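Local coordinates for homoprotocatechuate 2,3-dioxygenase (Brevibacterium fuscum, PDB 4Z6M), which probably uses a non-haem iron(II) centre and molecular oxygen to cleave the aromatic ring of homoprotocatechuate, at residues A[205-214]-A[304-312]. The protein carries 1 engineered substitution. Sequence-based numbering, arbitrary orientation.
Sequences TGGNGPRLHH and WYTEASKVL. With FE2 (Fe (II) ion), chain E.
In both H213 and W304 the first torsion turns the ring to the side opposite the backbone N (chi1 -163° and -156°), bringing the two together although neither CB points at the other segment. H213 meets W304 edge-to-face, its CE1 only 3.2 Å from W304 CE2 and over the centre of the broad indole face, which suits tryptophan to receive it; the planes incline at 51°. H213 NE2 also donates a hydrogen bond to W304 O (2.7 Å), in the carbonyl plane. ND1 is left to accept one from H214 ND1 at 2.8 Å, so histidine suits this place by using both nitrogens. The bond probably steadies the H214 ring, whose NE2 binds the iron (2.2 Å), completing with H155 and E267 the facial triad of two histidines and one carboxylate; H213, second-shell, links this ligand to helix 302-306. Both histidines face N157 in a classic beta bulge of the vicinal-oxygen-chelate (glyoxalase-type) domain. Just before the bulge, L212 and S309 form a single antiparallel hydrogen-bonded pair, each N bonded to the other's O at 2.8 Å. R211, starting strand 211-218, suits its place because its flat guanidinium serves several acceptors: NE and NH2 grip N208 O side-on, while NH1 reaches T306 O (2.9 Å) from above the carbonyl plane. Small A308 sets its CB over one guanidinium face, toward the rim. Farther along, apolar V311 and P210 pack CG2 to CG at 3.8 Å.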
ATOM      1  N   THR A 205      29.946   8.225   4.882  1.00  8.25           N
ATOM      2  CA  THR A 205      30.106   8.339   3.440  1.00  8.57           C
ATOM      3  C   THR A 205      31.467   8.969   3.182  1.00  9.12           C
ATOM      4  O   THR A 205      31.770  10.049   3.698  1.00  9.41           O
ATOM      5  CB  THR A 205      29.008   9.222   2.817  1.00 10.23           C
ATOM      6  OG1 THR A 205      27.718   8.625   3.089  1.00 10.13           O
ATOM      7  CG2 THR A 205      29.197   9.347   1.328  1.00 11.56           C
ATOM      8  N   GLY A 206      32.299   8.284   2.404  1.00  8.91           N
ATOM      9  CA  GLY A 206      33.605   8.836   2.103  1.00 10.11           C
ATOM     10  C   GLY A 206      33.517  10.111   1.296  1.00 11.16           C
ATOM     11  O   GLY A 206      32.807  10.183   0.279  1.00 13.56           O
ATOM     12  N   GLY A 207      34.230  11.138   1.748  1.00  9.69           N
ATOM     13  CA  GLY A 207      34.238  12.399   1.039  1.00 10.66           C
ATOM     14  C   GLY A 207      34.925  13.465   1.881  1.00 10.18           C
ATOM     15  O   GLY A 207      35.357  13.219   3.006  1.00 10.59           O
ATOM     16  N   ASN A 208      35.025  14.658   1.338  1.00 11.94           N
ATOM     17  CA  ASN A 208      35.615  15.774   2.070  1.00 12.86           C
ATOM     18  C   ASN A 208      34.754  16.078   3.300  1.00 11.13           C
ATOM     19  O   ASN A 208      33.528  16.133   3.209  1.00 12.56           O
ATOM     20  CB  ASN A 208      35.653  17.001   1.166  1.00 13.99           C
ATOM     21  CG  ASN A 208      36.450  16.778  -0.105  1.00 15.64           C
ATOM     22  OD1 ASN A 208      37.256  15.852  -0.210  1.00 16.05           O
ATOM     23  ND2 ASN A 208      36.221  17.628  -1.084  1.00 18.42           N
ATOM     24  N   GLY A 209      35.374  16.203   4.466  1.00 12.04           N
ATOM     25  CA  GLY A 209      34.602  16.464   5.678  1.00 11.98           C
ATOM     26  C   GLY A 209      35.393  17.036   6.825  1.00 11.87           C
ATOM     27  O   GLY A 209      36.606  17.263   6.698  1.00 13.33           O
ATOM     28  N   PRO A 210      34.719  17.309   7.957  1.00 10.81           N
ATOM     29  CA  PRO A 210      33.360  16.890   8.290  1.00 10.69           C
ATOM     30  C   PRO A 210      32.265  17.673   7.550  1.00 10.26           C
ATOM     31  O   PRO A 210      32.272  18.910   7.532  1.00 10.90           O
ATOM     32  CB  PRO A 210      33.290  17.151   9.787  1.00 11.06           C
ATOM     33  CG  PRO A 210      34.218  18.335  10.019  1.00 11.39           C
ATOM     34  CD  PRO A 210      35.370  18.009   9.090  1.00 11.85           C
ATOM     35  N   ARG A 211      31.300  16.953   6.981  1.00  9.73           N
ATOM     36  CA  ARG A 211      30.071  17.536   6.498  1.00  9.43           C
ATOM     37  C   ARG A 211      28.949  16.569   6.849  1.00  9.07           C
ATOM     38  O   ARG A 211      29.184  15.364   6.992  1.00  9.54           O
ATOM     39  CB  ARG A 211      30.106  17.791   4.999  1.00 10.39           C
ATOM     40  CG  ARG A 211      31.010  18.943   4.571  1.00 11.52           C
ATOM     41  CD  ARG A 211      30.947  19.171   3.073  1.00 12.80           C
ATOM     42  NE  ARG A 211      31.571  18.037   2.431  1.00 15.29           N
ATOM     43  CZ  ARG A 211      31.352  17.625   1.194  1.00 13.74           C
ATOM     44  NH1 ARG A 211      30.531  18.282   0.388  1.00 15.36           N
ATOM     45  NH2 ARG A 211      31.979  16.535   0.770  1.00 17.30           N
ATOM     46  N   LEU A 212      27.735  17.096   6.976  1.00  9.43           N
ATOM     47  CA  LEU A 212      26.572  16.266   7.221  1.00  8.74           C
ATOM     48  C   LEU A 212      25.954  15.905   5.896  1.00  8.21           C
ATOM     49  O   LEU A 212      25.522  16.774   5.131  1.00  9.35           O
ATOM     50  CB  LEU A 212      25.541  16.985   8.112  1.00  9.79           C
ATOM     51  CG  LEU A 212      24.195  16.262   8.290  1.00 11.17           C
ATOM     52  CD1 LEU A 212      24.410  15.075   9.187  1.00 12.39           C
ATOM     53  CD2 LEU A 212      23.127  17.214   8.813  1.00 13.18           C
ATOM     54  N   HIS A 213      25.874  14.604   5.611  1.00  7.93           N
ATOM     55  CA  HIS A 213      25.271  14.185   4.363  1.00  8.16           C
ATOM     56  C   HIS A 213      23.743  14.292   4.400  1.00  7.45           C
ATOM     57  O   HIS A 213      23.145  14.931   3.534  1.00  7.90           O
ATOM     58  CB  HIS A 213      25.691  12.774   3.958  1.00  8.53           C
ATOM     59  CG  HIS A 213      25.419  12.494   2.523  1.00  7.85           C
ATOM     60  ND1 HIS A 213      24.161  12.211   2.043  1.00  8.49           N
ATOM     61  CD2 HIS A 213      26.235  12.534   1.435  1.00  8.91           C
ATOM     62  CE1 HIS A 213      24.208  12.086   0.737  1.00  8.07           C
ATOM     63  NE2 HIS A 213      25.458  12.263   0.344  1.00  9.38           N
ATOM     64  N   HIS A 214      23.117  13.684   5.408  1.00  7.14           N
ATOM     65  CA  HIS A 214      21.657  13.797   5.563  1.00  6.99           C
ATOM     66  C   HIS A 214      21.187  13.423   6.930  1.00  6.68           C
ATOM     67  O   HIS A 214      21.934  12.834   7.722  1.00  7.30           O
ATOM     68  CB  HIS A 214      20.910  12.971   4.508  1.00  6.97           C
ATOM     69  CG  HIS A 214      21.252  11.511   4.470  1.00  6.89           C
ATOM     70  ND1 HIS A 214      22.223  10.995   3.639  1.00  7.28           N
ATOM     71  CD2 HIS A 214      20.688  10.448   5.080  1.00  6.99           C
ATOM     72  CE1 HIS A 214      22.246   9.671   3.757  1.00  7.82           C
ATOM     73  NE2 HIS A 214      21.344   9.324   4.650  1.00  7.06           N
ATOM     74  N   TRP A 304      24.656  13.877  -5.105  1.00  8.97           N
ATOM     75  CA  TRP A 304      24.639  13.007  -3.942  1.00  9.02           C
ATOM     76  C   TRP A 304      26.051  12.748  -3.432  1.00  8.73           C
ATOM     77  O   TRP A 304      26.274  12.637  -2.229  1.00 10.42           O
ATOM     78  CB  TRP A 304      23.893  11.685  -4.271  1.00  9.91           C
ATOM     79  CG  TRP A 304      23.336  11.001  -3.063  1.00  8.79           C
ATOM     80  CD1 TRP A 304      22.115  11.210  -2.504  1.00  9.24           C
ATOM     81  CD2 TRP A 304      24.000  10.057  -2.216  1.00  9.03           C
ATOM     82  NE1 TRP A 304      21.962  10.441  -1.384  1.00  8.63           N
ATOM     83  CE2 TRP A 304      23.101   9.723  -1.178  1.00  8.19           C
ATOM     84  CE3 TRP A 304      25.270   9.462  -2.225  1.00 10.44           C
ATOM     85  CZ2 TRP A 304      23.436   8.847  -0.163  1.00  9.33           C
ATOM     86  CZ3 TRP A 304      25.603   8.605  -1.219  1.00 11.34           C
ATOM     87  CH2 TRP A 304      24.694   8.294  -0.203  1.00 11.28           C
ATOM     88  N   TYR A 305      27.006  12.652  -4.351  1.00  9.53           N
ATOM     89  CA  TYR A 305      28.380  12.428  -3.962  1.00 10.35           C
ATOM     90  C   TYR A 305      29.158  13.686  -3.625  1.00 12.63           C
ATOM     91  O   TYR A 305      30.185  13.581  -2.969  1.00 21.01           O
ATOM     92  CB  TYR A 305      29.129  11.704  -5.077  1.00 10.66           C
ATOM     93  CG  TYR A 305      28.669  10.281  -5.296  1.00  8.99           C
ATOM     94  CD1 TYR A 305      28.716   9.347  -4.274  1.00  9.09           C
ATOM     95  CD2 TYR A 305      28.194   9.866  -6.541  1.00  8.80           C
ATOM     96  CE1 TYR A 305      28.299   8.043  -4.470  1.00  8.53           C
ATOM     97  CE2 TYR A 305      27.787   8.551  -6.760  1.00  8.55           C
ATOM     98  CZ  TYR A 305      27.847   7.637  -5.705  1.00  8.01           C
ATOM     99  OH  TYR A 305      27.462   6.319  -5.896  1.00  9.39           O
ATOM    100  N   THR A 306      28.752  14.847  -4.132  1.00 10.95           N
ATOM    101  CA  THR A 306      29.552  16.057  -4.007  1.00 11.67           C
ATOM    102  C   THR A 306      29.043  17.051  -2.965  1.00 11.64           C
ATOM    103  O   THR A 306      29.842  17.817  -2.407  1.00 12.85           O
ATOM    104  CB  THR A 306      29.702  16.768  -5.364  1.00 13.11           C
ATOM    105  OG1 THR A 306      28.444  17.269  -5.824  1.00 14.12           O
ATOM    106  CG2 THR A 306      30.284  15.833  -6.404  1.00 14.16           C
ATOM    107  N   GLU A 307      27.733  17.073  -2.727  1.00 10.77           N
ATOM    108  CA  GLU A 307      27.124  18.111  -1.884  1.00 10.36           C
ATOM    109  C   GLU A 307      26.767  17.566  -0.520  1.00  9.68           C
ATOM    110  O   GLU A 307      26.273  16.438  -0.414  1.00  9.61           O
ATOM    111  CB  GLU A 307      25.880  18.687  -2.535  1.00 11.90           C
ATOM    112  CG  GLU A 307      26.091  19.113  -3.961  1.00 13.00           C
ATOM    113  CD  GLU A 307      27.224  20.115  -4.089  1.00 14.65           C
ATOM    114  OE1 GLU A 307      27.086  21.197  -3.488  1.00 19.29           O
ATOM    115  OE2 GLU A 307      28.238  19.833  -4.770  1.00 18.76           O
ATOM    116  N   ALA A 308      27.021  18.366   0.505  1.00  8.91           N
ATOM    117  CA  ALA A 308      26.675  18.017   1.888  1.00  9.67           C
ATOM    118  C   ALA A 308      26.778  19.282   2.734  1.00  9.98           C
ATOM    119  O   ALA A 308      27.396  20.260   2.321  1.00 13.87           O
ATOM    120  CB  ALA A 308      27.585  16.911   2.436  1.00 10.31           C
ATOM    121  N   SER A 309      26.202  19.253   3.928  1.00  9.01           N
ATOM    122  CA  SER A 309      26.118  20.444   4.765  1.00 10.09           C
ATOM    123  C   SER A 309      27.372  20.682   5.605  1.00  9.44           C
ATOM    124  O   SER A 309      27.960  19.758   6.139  1.00 10.09           O
ATOM    125  CB  SER A 309      24.923  20.346   5.706  1.00 10.89           C
ATOM    126  OG  SER A 309      23.698  20.214   4.988  1.00 11.92           O
ATOM    127  N   LYS A 310      27.716  21.960   5.791  1.00 10.65           N
ATOM    128  CA  LYS A 310      28.710  22.372   6.768  1.00 11.07           C
ATOM    129  C   LYS A 310      28.332  21.899   8.163  1.00  9.65           C
ATOM    130  O   LYS A 310      27.130  21.724   8.452  1.00 10.05           O
ATOM    131  CB  LYS A 310      28.819  23.895   6.763  1.00 13.02           C
ATOM    132  CG  LYS A 310      29.235  24.488   5.426  1.00 14.99           C
ATOM    133  CD  LYS A 310      29.026  26.006   5.367  1.00 17.88           C
ATOM    134  CE  LYS A 310      29.048  26.515   3.936  1.00 21.65           C
ATOM    135  NZ  LYS A 310      28.951  27.997   3.871  1.00 24.83           N
ATOM    136  N   VAL A 311      29.323  21.728   9.038  1.00  9.40           N
ATOM    137  CA  VAL A 311      29.063  21.470  10.441  1.00  9.91           C
ATOM    138  C   VAL A 311      29.769  22.522  11.287  1.00 10.06           C
ATOM    139  O   VAL A 311      30.808  23.038  10.907  1.00 11.30           O
ATOM    140  CB  VAL A 311      29.446  20.044  10.908  1.00 11.53           C
ATOM    141  CG1 VAL A 311      28.951  19.016   9.904  1.00 11.55           C
ATOM    142  CG2 VAL A 311      30.922  19.875  11.188  1.00 14.15           C
ATOM    143  N   LEU A 312      29.201  22.807  12.450  1.00 10.78           N
ATOM    144  CA  LEU A 312      29.769  23.805  13.361  1.00 10.57           C
ATOM    145  C   LEU A 312      30.576  23.161  14.462  1.00 11.37           C
ATOM    146  O   LEU A 312      30.306  22.037  14.873  1.00 12.36           O
ATOM    147  CB  LEU A 312      28.670  24.655  13.996  1.00 11.21           C
ATOM    148  CG  LEU A 312      27.727  25.354  13.008  1.00 11.23           C
ATOM    149  CD1 LEU A 312      26.737  26.240  13.740  1.00 12.45           C
ATOM    150  CD2 LEU A 312      28.493  26.169  11.969  1.00 13.46           C
TER
HETATM  151 FE   FE2 E 401      20.710   7.198   4.682  1.00  7.97          FE
HETATM  152  O   HOH W   1      32.449  12.731  -1.728  1.00 29.87           O
HETATM  153  O   HOH W   2      32.059  21.743   7.855  1.00 13.05           O
HETATM  154  O   HOH W   3      29.807  20.969   0.215  1.00 30.54           O
HETATM  155  O   HOH W   4      30.657  14.946  -0.690  1.00 35.67           O
HETATM  156  O   HOH W   5      22.940  17.894   3.773  1.00 16.00           O
HETATM  157  O   HOH W   6      19.861   5.273   4.199  1.00  9.11           O
HETATM  158  O   HOH W   7      22.549   6.358   5.438  1.00  7.24           O
HETATM  159  O   HOH W   8      21.616   7.010   2.675  1.00 10.35           O